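Local coordinates for citrate lyase subunit beta-like protein (Mycobacterium tuberculosis H37Rv, PDB 6ARB) that probably acts as a magnesium-dependent lyase of the HpcH/HpaI aldolase family, works as a homotrimer and may play a role in fatty acid biosynthesis, at residues C21-P26 against P53-A58; A36-L41 against R68-I73; T62-E67 against T91-V96. One frame throughout, in Å; residues are numbered along the deposited sequence. Where two conformers were deposited one is given.

Contact 1 (C21-P26 against P53-A58). With COA (coenzyme A), chain F.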
loop_
_atom_site.group_PDB
_atom_site.type_symbol
_atom_site.label_atom_id
_atom_site.label_comp_id
_atom_site.label_asym_id
_atom_site.label_seq_id
_atom_site.Cartn_x
_atom_site.Cartn_y
_atom_site.Cartn_z
ATOM N N CYS A 21 26.490 6.974 12.842
ATOM C CA CYS A 21 27.791 6.558 13.354
ATOM C C CYS A 21 27.607 5.936 14.738
ATOM O O CYS A 21 26.989 6.541 15.613
ATOM C CB CYS A 21 28.762 7.741 13.396
ATOM S SG CYS A 21 30.453 7.330 13.923
ATOM N N PRO A 22 28.107 4.703 14.924
ATOM C CA PRO A 22 28.028 3.996 16.208
ATOM C C PRO A 22 28.640 4.803 17.347
ATOM O O PRO A 22 29.761 5.312 17.232
ATOM C CB PRO A 22 28.864 2.734 15.964
ATOM C CG PRO A 22 28.747 2.490 14.493
ATOM C CD PRO A 22 28.663 3.854 13.852
ATOM N N ALA A 23 27.911 4.895 18.454
ATOM C CA ALA A 23 28.353 5.707 19.586
ATOM C C ALA A 23 29.598 5.165 20.300
ATOM O O ALA A 23 30.180 5.862 21.128
ATOM C CB ALA A 23 27.213 5.905 20.572
ATOM N N ASP A 24 30.012 3.939 19.992
ATOM C CA ASP A 24 31.199 3.400 20.643
ATOM C C ASP A 24 32.433 3.596 19.772
ATOM O O ASP A 24 33.458 2.942 19.970
ATOM C CB ASP A 24 31.026 1.929 21.052
ATOM C CG ASP A 24 30.901 0.988 19.867
ATOM O OD1 ASP A 24 30.410 1.412 18.799
ATOM O OD2 ASP A 24 31.294 -0.188 20.014
ATOM N N ARG A 25 32.323 4.506 18.810
ATOM C CA ARG A 25 33.437 4.824 17.917
ATOM C C ARG A 25 33.654 6.332 17.855
ATOM O O ARG A 25 33.535 6.937 16.793
ATOM C CB ARG A 25 33.165 4.269 16.521
ATOM C CG ARG A 25 32.821 2.789 16.507
ATOM C CD ARG A 25 33.872 1.980 15.779
ATOM N NE ARG A 25 33.286 0.853 15.053
ATOM C CZ ARG A 25 33.980 0.032 14.270
ATOM N NH1 ARG A 25 35.286 0.214 14.112
ATOM N NH2 ARG A 25 33.372 -0.968 13.646
ATOM N N PRO A 26 33.988 6.945 19.002
ATOM C CA PRO A 26 34.101 8.404 19.146
ATOM C C PRO A 26 35.209 9.049 18.304
ATOM O O PRO A 26 35.188 10.268 18.119
ATOM C CB PRO A 26 34.413 8.578 20.640
ATOM C CG PRO A 26 35.076 7.292 21.034
ATOM C CD PRO A 26 34.345 6.239 20.244
ATOM N N PRO A 53 27.454 0.637 27.490
ATOM C CA PRO A 53 27.843 1.563 28.561
ATOM C C PRO A 53 29.036 2.421 28.150
ATOM O O PRO A 53 29.100 3.594 28.517
ATOM C CB PRO A 53 28.225 0.630 29.713
ATOM C CG PRO A 53 27.491 -0.643 29.433
ATOM C CD PRO A 53 27.484 -0.766 27.933
ATOM N N ALA A 54 29.955 1.844 27.380
ATOM C CA ALA A 54 31.098 2.595 26.867
ATOM C C ALA A 54 30.636 3.607 25.825
ATOM O O ALA A 54 31.115 4.737 25.784
ATOM C CB ALA A 54 32.143 1.658 26.278
ATOM N N ALA A 55 29.689 3.202 24.989
ATOM C CA ALA A 55 29.121 4.103 23.995
ATOM C C ALA A 55 28.500 5.323 24.664
ATOM O O ALA A 55 28.644 6.434 24.180
ATOM C CB ALA A 55 28.066 3.375 23.188
ATOM N N ARG A 56 27.797 5.090 25.775
ATOM C CA ARG A 56 27.148 6.153 26.550
ATOM C C ARG A 56 28.147 7.130 27.170
ATOM O O ARG A 56 27.877 8.330 27.251
ATOM C CB ARG A 56 26.235 5.558 27.643
ATOM C CG ARG A 56 24.993 4.867 27.086
ATOM C CD ARG A 56 24.127 4.224 28.182
ATOM N NE ARG A 56 23.158 3.298 27.599
ATOM C CZ ARG A 56 23.173 1.975 27.758
ATOM N NH1 ARG A 56 24.086 1.386 28.525
ATOM N NH2 ARG A 56 22.254 1.235 27.156
ATOM N N ASN A 57 29.288 6.608 27.615
ATOM C CA ASN A 57 30.387 7.445 28.088
ATOM C C ASN A 57 30.975 8.265 26.952
ATOM O O ASN A 57 31.299 9.433 27.128
ATOM C CB ASN A 57 31.494 6.606 28.735
ATOM C CG ASN A 57 31.101 6.072 30.102
ATOM O OD1 ASN A 57 30.318 6.693 30.826
ATOM N ND2 ASN A 57 31.645 4.914 30.462
ATOM N N ALA A 58 31.100 7.653 25.780
ATOM C CA ALA A 58 31.624 8.364 24.614
ATOM C C ALA A 58 30.723 9.538 24.223
ATOM O O ALA A 58 31.203 10.629 23.906
ATOM C CB ALA A 58 31.801 7.409 23.444
HETATM N N1A COA F . 30.941 7.257 10.512
HETATM C C2A COA F . 32.111 7.924 10.460
HETATM N N3A COA F . 33.142 7.477 9.730
HETATM C C4A COA F . 33.048 6.330 9.023
HETATM C C5A COA F . 31.855 5.604 9.051
HETATM C C6A COA F . 30.799 6.111 9.820
HETATM N N6A COA F . 29.513 5.360 9.860
HETATM N N7A COA F . 32.020 4.511 8.268
HETATM C C8A COA F . 33.276 4.546 7.770
HETATM N N9A COA F . 33.903 5.640 8.231
HETATM C C1B COA F . 35.250 6.047 7.911
HETATM C C2B COA F . 36.288 5.183 8.445
HETATM O O2B COA F . 36.662 5.651 9.693
HETATM C C3B COA F . 37.367 5.403 7.527
HETATM O O3B COA F . 37.917 6.629 7.841
HETATM P P3B COA F . 39.385 6.932 7.451
HETATM O O7A COA F . 39.958 5.730 6.737
HETATM O O8A COA F . 40.157 7.203 8.713
HETATM O O9A COA F . 39.422 8.146 6.543
HETATM C C4B COA F . 36.711 5.503 6.232
HETATM O O4B COA F . 35.404 6.028 6.532
HETATM C C5B COA F . 36.599 4.205 5.591
HETATM O O5B COA F . 36.288 3.143 6.395
HETATM P P1A COA F . 35.786 1.775 5.866
HETATM O O1A COA F . 36.955 0.838 5.809
HETATM O O2A COA F . 35.202 1.933 4.490
HETATM O O3A COA F . 34.701 1.266 6.865
HETATM P P2A COA F . 34.976 0.217 8.011
HETATM O O4A COA F . 35.513 -1.068 7.420
HETATM O O5A COA F . 35.941 0.764 9.021
HETATM O O6A COA F . 33.645 -0.114 8.745
HETATM C CBP COA F . 31.207 0.019 9.001
HETATM C CCP COA F . 32.436 -0.035 8.083
HETATM C CDP COA F . 31.492 -0.730 10.300
HETATM C CEP COA F . 29.996 -0.579 8.334
HETATM C CAP COA F . 30.943 1.515 9.283
HETATM O OAP COA F . 30.663 2.119 8.074
HETATM C C9P COA F . 29.751 1.795 10.180
HETATM O O9P COA F . 29.869 1.836 11.395
HETATM N N8P COA F . 28.486 1.992 9.548
HETATM C C7P COA F . 27.279 2.277 10.340
HETATM C C6P COA F . 26.544 1.107 10.931
HETATM C C5P COA F . 25.358 1.499 11.759
HETATM O O5P COA F . 25.384 2.568 12.364
HETATM N N4P COA F . 24.221 0.614 11.823
HETATM C C3P COA F . 23.096 1.000 12.605
HETATM C C2P COA F . 22.009 1.707 11.825
HETATM S S1P COA F . 21.704 1.079 10.180
#
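The proline ring of Pro26 brings CB and CG up to the methyl of Ala58, CB lying 4.0 Å from Ala58 CB. Pro22 and Arg25 turn instead to coenzyme A: the Pro22 ring sets CG 3.4 Å from O9P, and the flat Arg25 guanidinium is met obliquely by CDP, 3.8 Å from NH2. The contact belongs to a TIM barrel, at the point where the first strand, 17-22, runs out into its loop, and that loop leans on helix 52-61, the helix after the second strand. The chain leaves the strand through a type I turn from Pro22 to Arg25, closed by the bond from Arg25 N to Pro22 O. Small residues make the close fit possible. Ala23 and Asp24 both rest their CB atoms on that of Ala55, the first pair at 3.7 Å, while the Asp24 carboxylate leads away from the helix. Behind the turn, Cys21 sends SG anti to its backbone N (chi1 -176°), and the sulfur comes within 3.4 Å of N1A of the adenine. The strand end and its turn thus set small apolar groups and one carbonyl against the helix, and Cys21, Pro22 and Arg25 against coenzyme A. The carbonyl oxygen Ala23 O sits over the helix surface, receiving a CA-H...O contact from Ala55 CA and lying just 3.2 Å from Ala58 CB.

Contact 2 (A36-L41 against R68-I73). With COA (coenzyme A), chain F.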
loop_
_atom_site.group_PDB
_atom_site.type_symbol
_atom_site.label_atom_id
_atom_site.label_comp_id
_atom_site.label_asym_id
_atom_site.label_seq_id
_atom_site.Cartn_x
_atom_site.Cartn_y
_atom_site.Cartn_z
ATOM N N ALA A 36 28.778 14.730 6.841
ATOM C CA ALA A 36 27.324 14.665 6.747
ATOM C C ALA A 36 26.653 15.989 7.061
ATOM O O ALA A 36 27.267 16.884 7.635
ATOM C CB ALA A 36 26.796 13.586 7.687
ATOM N N ASP A 37 25.382 16.103 6.683
ATOM C CA ASP A 37 24.572 17.255 7.063
ATOM C C ASP A 37 24.148 17.151 8.528
ATOM O O ASP A 37 24.219 18.123 9.282
ATOM C CB ASP A 37 23.351 17.374 6.149
ATOM C CG ASP A 37 23.727 17.803 4.737
ATOM O OD1 ASP A 37 24.402 18.844 4.605
ATOM O OD2 ASP A 37 23.363 17.100 3.766
ATOM N N VAL A 38 23.714 15.961 8.920
ATOM C CA VAL A 38 23.354 15.683 10.298
ATOM C C VAL A 38 23.911 14.314 10.628
ATOM O O VAL A 38 23.846 13.415 9.791
ATOM C CB VAL A 38 21.816 15.611 10.474
ATOM C CG1 VAL A 38 21.447 15.095 11.873
ATOM C CG2 VAL A 38 21.191 16.969 10.207
ATOM N N VAL A 39 24.455 14.164 11.836
ATOM C CA VAL A 39 24.954 12.875 12.316
ATOM C C VAL A 39 23.942 12.251 13.262
ATOM O O VAL A 39 23.381 12.937 14.107
ATOM C CB VAL A 39 26.280 13.033 13.070
ATOM C CG1 VAL A 39 26.671 11.722 13.751
ATOM C CG2 VAL A 39 27.367 13.497 12.121
ATOM N N ILE A 40 23.696 10.957 13.092
ATOM C CA ILE A 40 22.913 10.191 14.047
ATOM C C ILE A 40 23.847 9.309 14.858
ATOM O O ILE A 40 24.338 8.293 14.349
ATOM C CB ILE A 40 21.926 9.249 13.341
ATOM C CG1 ILE A 40 21.032 10.023 12.367
ATOM C CG2 ILE A 40 21.102 8.490 14.378
ATOM C CD1 ILE A 40 20.319 9.128 11.353
ATOM N N LEU A 41 24.098 9.693 16.107
ATOM C CA LEU A 41 24.903 8.871 17.011
ATOM C C LEU A 41 24.063 7.705 17.542
ATOM O O LEU A 41 22.996 7.905 18.125
ATOM C CB LEU A 41 25.509 9.722 18.142
ATOM C CG LEU A 41 26.462 10.820 17.649
ATOM C CD1 LEU A 41 26.859 11.792 18.749
ATOM C CD2 LEU A 41 27.719 10.213 16.983
ATOM N N ARG A 68 22.997 19.795 14.924
ATOM C CA ARG A 68 23.197 18.962 13.732
ATOM C C ARG A 68 23.483 17.498 14.098
ATOM O O ARG A 68 24.136 16.762 13.344
ATOM C CB ARG A 68 24.349 19.516 12.880
ATOM C CG ARG A 68 24.082 20.885 12.272
ATOM C CD ARG A 68 23.094 20.810 11.108
ATOM N NE ARG A 68 22.869 22.120 10.498
ATOM C CZ ARG A 68 21.746 22.825 10.619
ATOM N NH1 ARG A 68 20.726 22.345 11.321
ATOM N NH2 ARG A 68 21.641 24.010 10.030
ATOM N N THR A 69 22.977 17.080 15.250
ATOM C CA THR A 69 23.214 15.733 15.740
ATOM C C THR A 69 21.933 15.193 16.345
ATOM O O THR A 69 21.239 15.906 17.061
ATOM C CB THR A 69 24.329 15.724 16.818
ATOM O OG1 THR A 69 25.459 16.469 16.343
ATOM C CG2 THR A 69 24.764 14.309 17.146
ATOM N N VAL A 70 21.620 13.940 16.023
ATOM C CA VAL A 70 20.478 13.224 16.585
ATOM C C VAL A 70 21.058 12.017 17.308
ATOM O O VAL A 70 22.117 11.536 16.929
ATOM C CB VAL A 70 19.519 12.752 15.468
ATOM C CG1 VAL A 70 18.414 11.850 16.034
ATOM C CG2 VAL A 70 18.941 13.952 14.736
ATOM N N VAL A 71 20.405 11.545 18.366
ATOM C CA VAL A 71 20.869 10.327 19.028
ATOM C C VAL A 71 19.829 9.212 18.910
ATOM O O VAL A 71 18.703 9.358 19.389
ATOM C CB VAL A 71 21.167 10.574 20.528
ATOM C CG1 VAL A 71 21.530 9.264 21.227
ATOM C CG2 VAL A 71 22.276 11.600 20.688
ATOM N N ARG A 72 20.187 8.094 18.281
ATOM C CA ARG A 72 19.250 6.972 18.274
ATOM C C ARG A 72 19.369 6.187 19.574
ATOM O O ARG A 72 20.398 5.569 19.850
ATOM C CB ARG A 72 19.432 6.040 17.067
ATOM C CG ARG A 72 18.377 4.930 17.052
ATOM C CD ARG A 72 18.340 4.160 15.752
ATOM N NE ARG A 72 19.444 3.211 15.645
ATOM C CZ ARG A 72 19.514 2.250 14.731
ATOM N NH1 ARG A 72 18.543 2.116 13.839
ATOM N NH2 ARG A 72 20.564 1.430 14.703
ATOM N N ILE A 73 18.313 6.223 20.375
ATOM C CA ILE A 73 18.305 5.535 21.655
ATOM C C ILE A 73 17.741 4.139 21.452
ATOM O O ILE A 73 17.487 3.736 20.321
ATOM C CB ILE A 73 17.471 6.309 22.678
ATOM C CG1 ILE A 73 16.048 6.541 22.148
ATOM C CG2 ILE A 73 18.167 7.633 23.007
ATOM C CD1 ILE A 73 15.118 7.190 23.180
HETATM N N1A COA F . 30.941 7.257 10.512
HETATM C C2A COA F . 32.111 7.924 10.460
HETATM N N3A COA F . 33.142 7.477 9.730
HETATM C C4A COA F . 33.048 6.330 9.023
HETATM C C5A COA F . 31.855 5.604 9.051
HETATM C C6A COA F . 30.799 6.111 9.820
HETATM N N6A COA F . 29.513 5.360 9.860
HETATM N N7A COA F . 32.020 4.511 8.268
HETATM C C8A COA F . 33.276 4.546 7.770
HETATM N N9A COA F . 33.903 5.640 8.231
HETATM C C1B COA F . 35.250 6.047 7.911
HETATM C C2B COA F . 36.288 5.183 8.445
HETATM O O2B COA F . 36.662 5.651 9.693
HETATM C C3B COA F . 37.367 5.403 7.527
HETATM O O3B COA F . 37.917 6.629 7.841
HETATM P P3B COA F . 39.385 6.932 7.451
HETATM O O7A COA F . 39.958 5.730 6.737
HETATM O O8A COA F . 40.157 7.203 8.713
HETATM O O9A COA F . 39.422 8.146 6.543
HETATM C C4B COA F . 36.711 5.503 6.232
HETATM O O4B COA F . 35.404 6.028 6.532
HETATM C C5B COA F . 36.599 4.205 5.591
HETATM O O5B COA F . 36.288 3.143 6.395
HETATM P P1A COA F . 35.786 1.775 5.866
HETATM O O1A COA F . 36.955 0.838 5.809
HETATM O O2A COA F . 35.202 1.933 4.490
HETATM O O3A COA F . 34.701 1.266 6.865
HETATM P P2A COA F . 34.976 0.217 8.011
HETATM O O4A COA F . 35.513 -1.068 7.420
HETATM O O5A COA F . 35.941 0.764 9.021
HETATM O O6A COA F . 33.645 -0.114 8.745
HETATM C CBP COA F . 31.207 0.019 9.001
HETATM C CCP COA F . 32.436 -0.035 8.083
HETATM C CDP COA F . 31.492 -0.730 10.300
HETATM C CEP COA F . 29.996 -0.579 8.334
HETATM C CAP COA F . 30.943 1.515 9.283
HETATM O OAP COA F . 30.663 2.119 8.074
HETATM C C9P COA F . 29.751 1.795 10.180
HETATM O O9P COA F . 29.869 1.836 11.395
HETATM N N8P COA F . 28.486 1.992 9.548
HETATM C C7P COA F . 27.279 2.277 10.340
HETATM C C6P COA F . 26.544 1.107 10.931
HETATM C C5P COA F . 25.358 1.499 11.759
HETATM O O5P COA F . 25.384 2.568 12.364
HETATM N N4P COA F . 24.221 0.614 11.823
HETATM C C3P COA F . 23.096 1.000 12.605
HETATM C C2P COA F . 22.009 1.707 11.825
HETATM S S1P COA F . 21.704 1.079 10.180
#
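Leu41 carries CG beside its backbone N (chi1 -62°), and Thr69 turns CG2 anti to its own N, rotations that bring Leu41 CD1 and Thr69 CG2 together at 3.6 Å as the two side chains cross at a slant. On the other face of the sheet, Ile40 likewise has CG2 anti to its N, and this methyl meets the start of the Arg72 side chain at CB, 4.0 Å away. These contacts flank a parallel ladder in which strands 38-41 and 69-72 run at 23° to each other. Four bonds step along it: Val39 N to Arg68 O, Val70 N to Val39 O, Leu41 N to Val70 O at 2.8 Å, and Arg72 N to Leu41 O at 2.8 Å. All four acceptor oxygens also take a CA-H...O contact from the partner strand, as Arg68 O does from Val38 CA.

The ladder delivers Arg72, a substrate-binding residue, to the active site. Its chain bends at chi3 (77°); NE forms a salt bridge with Asp42, NH1 bonds to O3 of bound pyruvate, and NH2 lies 3.2 Å from C2P of coenzyme A. The strands are joined through helix 52-61 as a beta-alpha-beta crossover, with strand 17-22 beside 38-42 and strand 95-98 beside 69-72; Met97 of the latter touches Ile40 and Arg72, while Val71 packs on Leu88 of helix 79-88.

Contact 3 (T62-E67 against T91-V96)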
loop_
_atom_site.group_PDB
_atom_site.type_symbol
_atom_site.label_atom_id
_atom_site.label_comp_id
_atom_site.label_asym_id
_atom_site.label_seq_id
_atom_site.Cartn_x
_atom_site.Cartn_y
_atom_site.Cartn_z
ATOM N N THR A 62 32.565 13.126 24.194
ATOM C CA THR A 62 32.950 13.592 22.868
ATOM C C THR A 62 31.791 14.257 22.112
ATOM O O THR A 62 31.270 13.696 21.149
ATOM C CB THR A 62 33.559 12.439 22.051
ATOM O OG1 THR A 62 34.690 11.908 22.760
ATOM C CG2 THR A 62 34.015 12.933 20.691
ATOM N N PRO A 63 31.400 15.470 22.550
ATOM C CA PRO A 63 30.224 16.209 22.069
ATOM C C PRO A 63 30.336 16.755 20.637
ATOM O O PRO A 63 31.381 17.264 20.226
ATOM C CB PRO A 63 30.101 17.364 23.069
ATOM C CG PRO A 63 31.491 17.578 23.557
ATOM C CD PRO A 63 32.148 16.226 23.572
ATOM N N LEU A 64 29.236 16.625 19.897
ATOM C CA LEU A 64 29.091 17.193 18.563
ATOM C C LEU A 64 28.074 18.324 18.637
ATOM O O LEU A 64 27.383 18.486 19.639
ATOM C CB LEU A 64 28.596 16.133 17.569
ATOM C CG LEU A 64 29.521 14.959 17.213
ATOM C CD1 LEU A 64 28.871 14.054 16.167
ATOM C CD2 LEU A 64 30.874 15.453 16.718
ATOM N N ASP A 65 27.972 19.100 17.566
ATOM C CA ASP A 65 27.024 20.199 17.520
ATOM C C ASP A 65 25.604 19.665 17.669
ATOM O O ASP A 65 25.131 18.918 16.822
ATOM C CB ASP A 65 27.183 20.958 16.204
ATOM C CG ASP A 65 26.215 22.110 16.074
ATOM O OD1 ASP A 65 25.570 22.465 17.083
ATOM O OD2 ASP A 65 26.101 22.659 14.957
ATOM N N PRO A 66 24.914 20.059 18.750
ATOM C CA PRO A 66 23.592 19.493 19.028
ATOM C C PRO A 66 22.540 19.991 18.043
ATOM O O PRO A 66 21.452 19.427 17.963
ATOM C CB PRO A 66 23.291 19.999 20.440
ATOM C CG PRO A 66 24.039 21.269 20.537
ATOM C CD PRO A 66 25.297 21.076 19.742
ATOM N N GLU A 67 22.859 21.038 17.295
ATOM C CA GLU A 67 21.932 21.526 16.291
ATOM C C GLU A 67 21.996 20.673 15.011
ATOM O O GLU A 67 21.147 20.806 14.130
ATOM C CB GLU A 67 22.198 22.998 15.980
ATOM C CG GLU A 67 22.344 23.886 17.213
ATOM C CD GLU A 67 21.085 23.946 18.071
ATOM O OE1 GLU A 67 20.591 22.880 18.504
ATOM O OE2 GLU A 67 20.593 25.070 18.323
ATOM N N THR A 91 24.193 15.474 28.470
ATOM C CA THR A 91 24.557 16.025 27.177
ATOM C C THR A 91 23.664 17.200 26.852
ATOM O O THR A 91 22.733 17.501 27.595
ATOM C CB THR A 91 24.366 14.993 26.053
ATOM O OG1 THR A 91 22.964 14.820 25.813
ATOM C CG2 THR A 91 24.992 13.656 26.427
ATOM N N ALA A 92 23.935 17.850 25.722
ATOM C CA ALA A 92 23.092 18.938 25.236
ATOM C C ALA A 92 22.192 18.500 24.078
ATOM O O ALA A 92 21.607 19.345 23.398
ATOM C CB ALA A 92 23.947 20.122 24.811
ATOM N N TYR A 93 22.085 17.189 23.852
ATOM C CA TYR A 93 21.279 16.668 22.742
ATOM C C TYR A 93 19.776 16.765 23.012
ATOM O O TYR A 93 19.301 16.375 24.081
ATOM C CB TYR A 93 21.682 15.232 22.400
ATOM C CG TYR A 93 23.120 15.136 21.976
ATOM C CD1 TYR A 93 23.628 15.978 20.987
ATOM C CD2 TYR A 93 23.986 14.230 22.578
ATOM C CE1 TYR A 93 24.980 15.908 20.606
ATOM C CE2 TYR A 93 25.322 14.144 22.198
ATOM C CZ TYR A 93 25.814 14.991 21.217
ATOM O OH TYR A 93 27.142 14.909 20.844
ATOM N N THR A 94 19.031 17.283 22.040
ATOM C CA THR A 94 17.597 17.528 22.240
ATOM C C THR A 94 16.689 16.741 21.296
ATOM O O THR A 94 15.475 16.706 21.488
ATOM C CB THR A 94 17.250 19.016 22.085
ATOM O OG1 THR A 94 17.626 19.458 20.777
ATOM C CG2 THR A 94 17.977 19.854 23.136
ATOM N N THR A 95 17.273 16.130 20.269
ATOM C CA THR A 95 16.505 15.285 19.357
ATOM C C THR A 95 17.005 13.843 19.451
ATOM O O THR A 95 18.217 13.591 19.430
ATOM C CB THR A 95 16.587 15.794 17.895
ATOM O OG1 THR A 95 16.159 17.160 17.847
ATOM C CG2 THR A 95 15.684 14.970 16.987
ATOM N N VAL A 96 16.068 12.908 19.590
ATOM C CA VAL A 96 16.379 11.484 19.608
ATOM C C VAL A 96 15.622 10.733 18.527
ATOM O O VAL A 96 14.532 11.138 18.100
ATOM C CB VAL A 96 16.030 10.818 20.959
ATOM C CG1 VAL A 96 16.985 11.285 22.070
ATOM C CG2 VAL A 96 14.571 11.063 21.319
HETATM O O HOH W 1 28.666 12.852 21.592
HETATM O O HOH W 2 20.472 17.160 19.488
#
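The loops at the end of the barrel where the strands begin meet here: 62-67 leads from helix 52-61 to strand 69-72, while 91-96 feeds into strand 95-98. Tyr93 does most of the joining. Its CG stands beside the backbone N (chi1 -61°), from where the ring reaches over to the neighbouring loop and ends at the backbone of Leu64. There Leu64 N donates to Tyr93 OH over 2.9 Å in an almost straight bond (171°). The same hydroxyl donates a hydrogen bond to a water 2.7 Å from OH, lying in the ring plane, and that water donates in turn to Thr62 O. Two bonds thus grip the phenol oxygen and tie it to both sides of Pro63. Nearer the base of the ring, Pro66 comes up to its edge, with Pro66 CA 4.0 Å from Tyr93 CD1; Pro66 CB lies 3.5 Å from Ala92 O. A second water bridges the loops, donating to Pro66 O and accepting from Thr94 N. Each loop is shaped by a turn of its own: an Asx turn from Glu67 N to Asp65 OD1, met from above the carboxylate plane, and an ST turn from Tyr93 N to Thr91 OG1. Around them, Leu64 packs on Phe29 and Ala33 of helix 29-35, while Tyr93 lies against Leu41 of strand 38-42 and against Thr69 and Val71 of strand 69-72.

All three contacts belong to one eight-stranded parallel barrel. Contact 2 pairs its second and third strands; its centre is about 13 Å from that of contact 1 and about 8 Å from that of contact 3; the centres of contacts 1 and 3 are about 13 Å apart. Along the chain contact 1 closes before contact 3 opens, while the segments of contact 2 alternate with those of each. Contact 1 reaches contact 2 through a probable bond from Cys21 N to Ile40 O, and Val71 N probably bonds to Thr95 O of contact 3. Contacts 1 and 2 both touch coenzyme A. The set illustrates how neighbouring strands of a TIM barrel link the ligand-binding end to loops where the strands begin.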